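Local atomic coordinates of cytochrome P450 reductase (Amycolatopsis methanolica 239, PDB entry 5OGX), a protein that passes electrons from NADH through its FAD and [2Fe-2S] cluster to the cytochrome P450 partner that O-demethylates guaiacol and other lignin-derived aromatics. Residues R115-V120 against D249-G254; V211-G216 against K315-R320; G224-A229 against R236-Y241. All coordinates share one frame; numbering follows the deposited sequence.

Contact 1. Residues R115-V120 against D249-G254; sequences RDTRRV and DLYDLG
R115 and D249 meet in a side-on salt bridge at the interface between the FAD-binding beta-barrel domain and the NAD-binding domain of this ferredoxin-reductase-like module. NE of R115 donates to OD1 of D249 over 2.9 Å and NH1 of R115 to OD2 of D249 over 2.8 Å, both nearly straight. The acceptors lie in the guanidinium plane, yet the carboxylate is turned 43° from it, and each of its oxygens is met from above its own plane. R119 holds D252 differently: the grip is end-on, NH1 to OD2 at 2.9 Å and NH2 of R119 to OD1 of D252 at 2.8 Å, through the syn lone pairs, with the planes only 8° apart. Between the bridges, CG2 of T117 lies 4.0 Å from CE1 of Y251, approaching the ring obliquely.

In the next shell, E275 also pairs with R115, while D249 OD2 accepts from the backbone N of G246. With R115 cut back to an alanine, the D249 carboxylate would probably lose both guanidinium bonds and E275 a positive partner. E162 and R255 extend the second bridge into a chain of alternating charges. The Y251 hydroxyl bonds to ND1 of H164, an FAD-binding residue, and the two rings meet edge-to-face. CG2 of T117 stands anti to the backbone N, which sets the methyl beside the Y251 ring and leaves OG1 beside that N. This OG1 donates to O of R115 at 2.8 Å and accepts a hydrogen bond from a water that also donates to O of D249.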
loop_
_atom_site.group_PDB
_atom_site.type_symbol
_atom_site.label_atom_id
_atom_site.label_comp_id
_atom_site.label_asym_id
_atom_site.label_seq_id
_atom_site.Cartn_x
_atom_site.Cartn_y
_atom_site.Cartn_z
ATOM N N ARG A 115 -19.429 -5.009 -8.536
ATOM C CA ARG A 115 -20.235 -4.862 -7.330
ATOM C C ARG A 115 -19.464 -4.100 -6.261
ATOM O O ARG A 115 -18.359 -4.498 -5.876
ATOM C CB ARG A 115 -20.658 -6.226 -6.788
ATOM C CG ARG A 115 -21.451 -6.128 -5.489
ATOM C CD ARG A 115 -22.138 -7.445 -5.166
ATOM N NE ARG A 115 -21.176 -8.527 -4.963
ATOM C CZ ARG A 115 -21.519 -9.798 -4.771
ATOM N NH1 ARG A 115 -20.587 -10.723 -4.592
ATOM N NH2 ARG A 115 -22.798 -10.138 -4.757
ATOM N N ASP A 116 -20.044 -2.984 -5.813
ATOM C CA ASP A 116 -19.467 -2.140 -4.763
ATOM C C ASP A 116 -18.042 -1.693 -5.081
ATOM O O ASP A 116 -17.251 -1.460 -4.168
ATOM C CB ASP A 116 -19.483 -2.849 -3.405
ATOM C CG ASP A 116 -20.874 -2.968 -2.825
ATOM O OD1 ASP A 116 -21.743 -2.148 -3.180
ATOM O OD2 ASP A 116 -21.091 -3.888 -2.011
ATOM N N THR A 117 -17.694 -1.553 -6.359
ATOM C CA THR A 117 -16.320 -1.246 -6.743
ATOM C C THR A 117 -16.308 -0.124 -7.767
ATOM O O THR A 117 -17.060 -0.166 -8.747
ATOM C CB THR A 117 -15.606 -2.481 -7.312
ATOM O OG1 THR A 117 -15.736 -3.577 -6.400
ATOM C CG2 THR A 117 -14.133 -2.181 -7.516
ATOM N N ARG A 118 -15.447 0.870 -7.543
ATOM C CA ARG A 118 -15.281 1.978 -8.469
ATOM C C ARG A 118 -13.818 2.169 -8.842
ATOM O O ARG A 118 -12.924 2.018 -8.002
ATOM C CB ARG A 118 -15.813 3.272 -7.879
ATOM C CG ARG A 118 -17.303 3.405 -8.075
ATOM C CD ARG A 118 -17.874 4.676 -7.487
ATOM N NE ARG A 118 -19.181 4.902 -8.096
ATOM C CZ ARG A 118 -19.839 6.057 -8.113
ATOM N NH1 ARG A 118 -19.330 7.143 -7.538
ATOM N NH2 ARG A 118 -21.023 6.114 -8.714
ATOM N N ARG A 119 -13.590 2.532 -10.098
ATOM C CA ARG A 119 -12.301 3.034 -10.543
ATOM C C ARG A 119 -12.341 4.552 -10.487
ATOM O O ARG A 119 -13.318 5.171 -10.917
ATOM C CB ARG A 119 -11.973 2.569 -11.966
ATOM C CG ARG A 119 -10.473 2.640 -12.298
ATOM C CD ARG A 119 -10.188 2.536 -13.796
ATOM N NE ARG A 119 -10.978 1.492 -14.454
ATOM C CZ ARG A 119 -10.660 0.199 -14.465
ATOM N NH1 ARG A 119 -9.558 -0.240 -13.847
ATOM N NH2 ARG A 119 -11.449 -0.660 -15.095
ATOM N N VAL A 120 -11.293 5.153 -9.946
ATOM C CA VAL A 120 -11.172 6.601 -9.917
ATOM C C VAL A 120 -9.871 6.976 -10.608
ATOM O O VAL A 120 -8.803 6.477 -10.241
ATOM C CB VAL A 120 -11.211 7.145 -8.480
ATOM C CG1 VAL A 120 -10.961 8.633 -8.486
ATOM C CG2 VAL A 120 -12.545 6.795 -7.808
ATOM N N ASP A 249 -18.045 -9.440 -8.086
ATOM C CA ASP A 249 -16.973 -8.605 -7.557
ATOM C C ASP A 249 -15.762 -8.514 -8.478
ATOM O O ASP A 249 -14.844 -7.733 -8.196
ATOM C CB ASP A 249 -16.509 -9.146 -6.203
ATOM C CG ASP A 249 -17.624 -9.212 -5.179
ATOM O OD1 ASP A 249 -18.309 -8.191 -4.981
ATOM O OD2 ASP A 249 -17.799 -10.283 -4.559
ATOM N N LEU A 250 -15.712 -9.302 -9.547
ATOM C CA LEU A 250 -14.514 -9.357 -10.370
ATOM C C LEU A 250 -14.506 -8.205 -11.360
ATOM O O LEU A 250 -15.564 -7.704 -11.770
ATOM C CB LEU A 250 -14.423 -10.696 -11.115
ATOM C CG LEU A 250 -14.381 -11.965 -10.257
ATOM C CD1 LEU A 250 -14.621 -13.200 -11.110
ATOM C CD2 LEU A 250 -13.025 -12.039 -9.529
ATOM N N TYR A 251 -13.306 -7.770 -11.737
ATOM C CA TYR A 251 -13.193 -6.680 -12.693
ATOM C C TYR A 251 -11.886 -6.785 -13.465
ATOM O O TYR A 251 -10.972 -7.526 -13.095
ATOM C CB TYR A 251 -13.311 -5.300 -12.011
ATOM C CG TYR A 251 -12.280 -4.988 -10.948
ATOM C CD1 TYR A 251 -12.512 -5.319 -9.614
ATOM C CD2 TYR A 251 -11.093 -4.326 -11.266
ATOM C CE1 TYR A 251 -11.590 -5.025 -8.630
ATOM C CE2 TYR A 251 -10.155 -4.021 -10.275
ATOM C CZ TYR A 251 -10.415 -4.380 -8.960
ATOM O OH TYR A 251 -9.506 -4.078 -7.975
ATOM N N ASP A 252 -11.841 -6.053 -14.582
ATOM C CA ASP A 252 -10.663 -5.962 -15.445
ATOM C C ASP A 252 -10.201 -7.330 -15.948
ATOM O O ASP A 252 -9.013 -7.541 -16.196
ATOM C CB ASP A 252 -9.518 -5.234 -14.736
ATOM C CG ASP A 252 -9.691 -3.736 -14.774
ATOM O OD1 ASP A 252 -10.626 -3.280 -15.472
ATOM O OD2 ASP A 252 -8.911 -3.025 -14.102
ATOM N N LEU A 253 -11.131 -8.271 -16.122
ATOM C CA LEU A 253 -10.727 -9.591 -16.596
ATOM C C LEU A 253 -10.050 -9.497 -17.959
ATOM O O LEU A 253 -9.056 -10.189 -18.213
ATOM C CB LEU A 253 -11.936 -10.528 -16.640
ATOM C CG LEU A 253 -12.590 -10.714 -15.264
ATOM C CD1 LEU A 253 -13.821 -11.606 -15.346
ATOM C CD2 LEU A 253 -11.577 -11.281 -14.258
ATOM N N GLY A 254 -10.534 -8.604 -18.825
ATOM C CA GLY A 254 -9.913 -8.454 -20.136
ATOM C C GLY A 254 -8.484 -7.951 -20.048
ATOM O O GLY A 254 -7.614 -8.385 -20.814
HETATM O O HOH W 1 -14.232 -5.878 -6.253
#

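Contact 2. Residues V211-G216 against K315-R320; sequences VLIGGG and KAFKRR
The parallel sheet of the NAD-binding domain, a Rossmann-like alpha/beta fold, is covered here by the last turns of helix 307-319, where F317 reaches down onto V211 and I213 of strand 210-215. The two strand residues are separated by L212, which points to the other side of the sheet, so V211 and I213 present their side chains to the same helix. The nearest CA atoms, of V211 and F317, are 9.9 Å apart, and the ring fills the interval, coming from the opposite direction to both aliphatic chains.

All the touching is done at the far end of the ring. CD1 of I213 approaches the ring edge, near its plane, and lies 3.7 Å from CZ of F317. CG1 of V211 reaches CZ of F317 obliquely at 3.8 Å, so that one aromatic carbon is shared by two methyl groups from different residues. In V211 this methyl sits between the backbone N and the carbonyl carbon (chi1 56°), which directs it at the ring. I213 is extended along its CG1 branch (chi2 -172°), carrying CD1 out from the sheet to the aromatic edge.

These contacts are purely apolar and buried, and the area enclosed is modest, 114 Å². Other residues complete the layer: F289 of helix 285-292 packs on V211 and meets the F317 ring at a steep interplanar angle, while L303 of the neighbouring strand 300-305 touches both I213 and F317. I327, on strand 327-331, adds a further apolar contact to F317. Back at the ring edge, the CD1 methyl of I213 also lies 3.9 Å from CE1 of F317.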
loop_
_atom_site.group_PDB
_atom_site.type_symbol
_atom_site.label_atom_id
_atom_site.label_comp_id
_atom_site.label_asym_id
_atom_site.label_seq_id
_atom_site.Cartn_x
_atom_site.Cartn_y
_atom_site.Cartn_z
ATOM N N VAL A 211 4.173 -14.781 -6.062
ATOM C CA VAL A 211 2.730 -14.922 -5.905
ATOM C C VAL A 211 2.201 -13.638 -5.294
ATOM O O VAL A 211 2.807 -13.083 -4.369
ATOM C CB VAL A 211 2.343 -16.154 -5.069
ATOM C CG1 VAL A 211 3.029 -16.124 -3.679
ATOM C CG2 VAL A 211 0.825 -16.219 -4.936
ATOM N N LEU A 212 1.113 -13.127 -5.866
ATOM C CA LEU A 212 0.477 -11.903 -5.406
ATOM C C LEU A 212 -0.965 -12.236 -5.084
ATOM O O LEU A 212 -1.663 -12.841 -5.909
ATOM C CB LEU A 212 0.558 -10.808 -6.472
ATOM C CG LEU A 212 2.008 -10.461 -6.813
ATOM C CD1 LEU A 212 2.352 -11.187 -8.102
ATOM C CD2 LEU A 212 2.227 -8.955 -6.961
ATOM N N ILE A 213 -1.409 -11.874 -3.886
ATOM C CA ILE A 213 -2.750 -12.237 -3.442
ATOM C C ILE A 213 -3.461 -10.983 -2.960
ATOM O O ILE A 213 -2.981 -10.304 -2.042
ATOM C CB ILE A 213 -2.722 -13.318 -2.358
ATOM C CG1 ILE A 213 -2.123 -14.597 -2.990
ATOM C CG2 ILE A 213 -4.138 -13.615 -1.893
ATOM C CD1 ILE A 213 -2.190 -15.809 -2.136
ATOM N N GLY A 214 -4.570 -10.654 -3.619
ATOM C CA GLY A 214 -5.327 -9.458 -3.318
ATOM C C GLY A 214 -6.700 -9.816 -2.802
ATOM O O GLY A 214 -7.429 -10.583 -3.447
ATOM N N GLY A 215 -7.064 -9.289 -1.637
ATOM C CA GLY A 215 -8.426 -9.454 -1.166
ATOM C C GLY A 215 -9.236 -8.244 -1.566
ATOM O O GLY A 215 -8.917 -7.127 -1.148
ATOM N N GLY A 216 -10.260 -8.438 -2.393
ATOM C CA GLY A 216 -11.079 -7.310 -2.816
ATOM C C GLY A 216 -10.254 -6.296 -3.586
ATOM O O GLY A 216 -9.486 -6.642 -4.489
ATOM N N LYS A 315 1.149 -16.216 7.466
ATOM C CA LYS A 315 1.446 -17.428 8.216
ATOM C C LYS A 315 1.320 -18.665 7.333
ATOM O O LYS A 315 2.111 -19.605 7.463
ATOM C CB LYS A 315 0.537 -17.522 9.444
ATOM C CG LYS A 315 0.960 -16.517 10.510
ATOM C CD LYS A 315 -0.062 -16.345 11.615
ATOM C CE LYS A 315 0.213 -15.050 12.374
ATOM N NZ LYS A 315 -0.652 -14.877 13.576
ATOM N N ALA A 316 0.343 -18.676 6.427
ATOM C CA ALA A 316 0.195 -19.812 5.524
ATOM C C ALA A 316 1.390 -19.930 4.586
ATOM O O ALA A 316 1.894 -21.039 4.360
ATOM C CB ALA A 316 -1.098 -19.691 4.723
ATOM N N PHE A 317 1.836 -18.808 4.012
ATOM C CA PHE A 317 3.060 -18.821 3.211
ATOM C C PHE A 317 4.219 -19.428 3.998
ATOM O O PHE A 317 4.971 -20.268 3.491
ATOM C CB PHE A 317 3.430 -17.401 2.782
ATOM C CG PHE A 317 2.595 -16.821 1.667
ATOM C CD1 PHE A 317 1.640 -17.564 1.004
ATOM C CD2 PHE A 317 2.806 -15.501 1.283
ATOM C CE1 PHE A 317 0.899 -17.000 -0.033
ATOM C CE2 PHE A 317 2.085 -14.941 0.246
ATOM C CZ PHE A 317 1.131 -15.689 -0.400
ATOM N N LYS A 318 4.387 -19.004 5.254
ATOM C CA LYS A 318 5.548 -19.459 6.016
ATOM C C LYS A 318 5.457 -20.945 6.333
ATOM O O LYS A 318 6.473 -21.646 6.340
ATOM C CB LYS A 318 5.691 -18.646 7.305
ATOM C CG LYS A 318 6.233 -17.251 7.098
ATOM C CD LYS A 318 6.186 -16.449 8.409
ATOM C CE LYS A 318 6.705 -15.028 8.213
ATOM N NZ LYS A 318 6.944 -14.335 9.523
ATOM N N ARG A 319 4.247 -21.450 6.578
ATOM C CA ARG A 319 4.093 -22.870 6.879
ATOM C C ARG A 319 4.460 -23.739 5.684
ATOM O O ARG A 319 4.848 -24.900 5.860
ATOM C CB ARG A 319 2.664 -23.161 7.329
ATOM C CG ARG A 319 2.309 -22.513 8.655
ATOM C CD ARG A 319 0.955 -22.986 9.162
ATOM N NE ARG A 319 0.052 -23.354 8.076
ATOM C CZ ARG A 319 -0.964 -22.605 7.664
ATOM N NH1 ARG A 319 -1.722 -23.025 6.667
ATOM N NH2 ARG A 319 -1.216 -21.437 8.247
ATOM N N ARG A 320 4.339 -23.201 4.471
ATOM C CA ARG A 320 4.768 -23.890 3.264
ATOM C C ARG A 320 6.189 -23.509 2.868
ATOM O O ARG A 320 6.585 -23.725 1.716
ATOM C CB ARG A 320 3.784 -23.615 2.125
ATOM C CG ARG A 320 2.394 -24.224 2.353
ATOM C CD ARG A 320 2.510 -25.596 3.006
ATOM N NE ARG A 320 1.246 -26.330 3.051
ATOM C CZ ARG A 320 0.837 -27.172 2.110
ATOM N NH1 ARG A 320 1.583 -27.386 1.036
ATOM N NH2 ARG A 320 -0.325 -27.804 2.241
#

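Contact 3. Residues G224-A229 against R236-Y241; sequences GIARTA and REVLLY
R236, in one of its two modelled conformers, meets A229 with the outer part of its side chain. Its CB is directed toward the helix but stays back from it, as does CG; CD is the first atom to arrive, 3.6 Å from O of A229 and 4.0 Å from CB of A229. The chain bends about the CG-CD bond (chi3 -70°), laying the guanidinium beside CB and the carbonyl of A229. NH1 comes within 3.6 Å of CB of A229, and O of A229 lies 3.5 Å from NH1 of R236, at the guanidinium edge and in its plane. The group's polar anchoring is elsewhere: NH2 bonds to O of G208 and forms a salt bridge with D205.

Helix 219-232 and strand 238-244 are consecutive elements of a beta-alpha-beta unit that begins with strand 210-215, and the contact packs the helix against the last strand of this right-handed crossover. A226 faces V238 of the strand, and A229 faces R236 just before it. CG1 of V238 stands anti to the backbone N (chi1 174°) and touches CB of A226 at 4.0 Å; L212 and L230 also pack on V238. Within the helix, O of G224 accepts both N of T228 and OG1 of T228, the hydroxyl donating at 2.7 Å from the opposite face of the carbonyl plane to the amide.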
loop_
_atom_site.group_PDB
_atom_site.type_symbol
_atom_site.label_atom_id
_atom_site.label_comp_id
_atom_site.label_asym_id
_atom_site.label_seq_id
_atom_site.Cartn_x
_atom_site.Cartn_y
_atom_site.Cartn_z
ATOM N N GLY A 224 -0.020 -2.882 -10.375
ATOM C CA GLY A 224 1.187 -2.148 -10.721
ATOM C C GLY A 224 2.446 -2.963 -10.477
ATOM O O GLY A 224 3.391 -2.929 -11.277
ATOM N N ILE A 225 2.483 -3.697 -9.367
ATOM C CA ILE A 225 3.659 -4.502 -9.046
ATOM C C ILE A 225 3.851 -5.610 -10.081
ATOM O O ILE A 225 4.965 -5.848 -10.558
ATOM C CB ILE A 225 3.548 -5.071 -7.620
ATOM C CG1 ILE A 225 3.691 -3.939 -6.593
ATOM C CG2 ILE A 225 4.627 -6.133 -7.387
ATOM C CD1 ILE A 225 3.110 -4.285 -5.239
ATOM N N ALA A 226 2.775 -6.327 -10.416
ATOM C CA ALA A 226 2.888 -7.422 -11.381
ATOM C C ALA A 226 3.340 -6.918 -12.747
ATOM O O ALA A 226 4.215 -7.518 -13.384
ATOM C CB ALA A 226 1.551 -8.155 -11.509
ATOM N N ARG A 227 2.746 -5.820 -13.221
ATOM C CA ARG A 227 3.152 -5.284 -14.517
ATOM C C ARG A 227 4.603 -4.827 -14.494
ATOM O O ARG A 227 5.336 -5.014 -15.471
ATOM C CB ARG A 227 2.236 -4.132 -14.920
ATOM C CG ARG A 227 0.840 -4.562 -15.312
ATOM C CD ARG A 227 0.097 -3.415 -15.983
ATOM N NE ARG A 227 -0.378 -2.405 -15.039
ATOM C CZ ARG A 227 -0.611 -1.134 -15.367
ATOM N NH1 ARG A 227 -1.058 -0.271 -14.456
ATOM N NH2 ARG A 227 -0.389 -0.725 -16.608
ATOM N N THR A 228 5.033 -4.213 -13.392
ATOM C CA THR A 228 6.423 -3.780 -13.303
ATOM C C THR A 228 7.370 -4.972 -13.308
ATOM O O THR A 228 8.408 -4.946 -13.980
ATOM C CB THR A 228 6.629 -2.941 -12.038
ATOM O OG1 THR A 228 5.722 -1.822 -12.077
ATOM C CG2 THR A 228 8.075 -2.450 -11.966
ATOM N N ALA A 229 7.024 -6.029 -12.566
ATOM C CA ALA A 229 7.904 -7.188 -12.478
ATOM C C ALA A 229 8.022 -7.869 -13.826
ATOM O O ALA A 229 9.094 -8.364 -14.190
ATOM C CB ALA A 229 7.370 -8.173 -11.436
ATOM N N ARG A 236 9.161 -14.314 -16.436
ATOM C CA ARG A 236 9.114 -14.763 -15.059
ATOM C C ARG A 236 7.714 -15.253 -14.700
ATOM O O ARG A 236 6.714 -14.943 -15.360
ATOM C CB ARG A 236 9.565 -13.639 -14.124
ATOM C CG ARG A 236 8.422 -12.876 -13.482
ATOM C CD ARG A 236 8.892 -11.638 -12.735
ATOM N NE ARG A 236 9.629 -11.946 -11.510
ATOM C CZ ARG A 236 10.424 -11.084 -10.892
ATOM N NH1 ARG A 236 10.586 -9.864 -11.392
ATOM N NH2 ARG A 236 11.059 -11.435 -9.784
ATOM N N GLU A 237 7.661 -16.033 -13.627
ATOM C CA GLU A 237 6.434 -16.608 -13.108
ATOM C C GLU A 237 5.798 -15.616 -12.150
ATOM O O GLU A 237 6.424 -15.200 -11.156
ATOM C CB GLU A 237 6.725 -17.922 -12.403
ATOM C CG GLU A 237 7.164 -18.999 -13.345
ATOM C CD GLU A 237 7.314 -20.290 -12.620
ATOM O OE1 GLU A 237 6.458 -21.167 -12.823
ATOM O OE2 GLU A 237 8.284 -20.407 -11.835
ATOM N N VAL A 238 4.567 -15.208 -12.454
ATOM C CA VAL A 238 3.819 -14.271 -11.619
ATOM C C VAL A 238 2.414 -14.840 -11.496
ATOM O O VAL A 238 1.681 -14.897 -12.494
ATOM C CB VAL A 238 3.790 -12.865 -12.236
ATOM C CG1 VAL A 238 2.882 -11.929 -11.436
ATOM C CG2 VAL A 238 5.197 -12.297 -12.385
ATOM N N LEU A 239 2.037 -15.287 -10.299
ATOM C CA LEU A 239 0.714 -15.839 -10.039
ATOM C C LEU A 239 -0.084 -14.816 -9.240
ATOM O O LEU A 239 0.288 -14.479 -8.107
ATOM C CB LEU A 239 0.796 -17.157 -9.274
ATOM C CG LEU A 239 1.640 -18.295 -9.830
ATOM C CD1 LEU A 239 1.376 -19.545 -9.005
ATOM C CD2 LEU A 239 1.306 -18.543 -11.273
ATOM N N LEU A 240 -1.162 -14.309 -9.831
ATOM C CA LEU A 240 -1.952 -13.248 -9.216
ATOM C C LEU A 240 -3.338 -13.805 -8.893
ATOM O O LEU A 240 -4.094 -14.154 -9.804
ATOM C CB LEU A 240 -2.041 -12.048 -10.157
ATOM C CG LEU A 240 -2.969 -10.904 -9.773
ATOM C CD1 LEU A 240 -2.665 -10.382 -8.365
ATOM C CD2 LEU A 240 -2.858 -9.801 -10.816
ATOM N N TYR A 241 -3.654 -13.927 -7.604
ATOM C CA TYR A 241 -4.944 -14.457 -7.166
ATOM C C TYR A 241 -5.800 -13.307 -6.662
ATOM O O TYR A 241 -5.327 -12.479 -5.878
ATOM C CB TYR A 241 -4.785 -15.505 -6.057
ATOM C CG TYR A 241 -4.022 -16.742 -6.465
ATOM C CD1 TYR A 241 -2.641 -16.740 -6.476
ATOM C CD2 TYR A 241 -4.691 -17.915 -6.831
ATOM C CE1 TYR A 241 -1.924 -17.860 -6.846
ATOM C CE2 TYR A 241 -3.983 -19.047 -7.208
ATOM C CZ TYR A 241 -2.600 -19.016 -7.204
ATOM O OH TYR A 241 -1.859 -20.120 -7.563
#

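How the contacts relate
Contacts 2 and 3 adjoin within the NAD-binding domain, their centres 14 Å apart. Strands 210-215 and 238-244 are neighbours in its parallel sheet: N of L212 lies 2.7 Å from O of L239, and O of L212 is 2.8 Å from N of Y241, both probable hydrogen bonds. L212 faces the helix 219-232 side, whereas contact 2 occupies the other face. Contact 1 instead ties this domain to the FAD-binding one, with its centre about 22 Å from that of contact 2 and 19 Å from that of contact 3. It is near the flavin: the nearest atoms of the T117 side chain and FAD are about 7 Å apart.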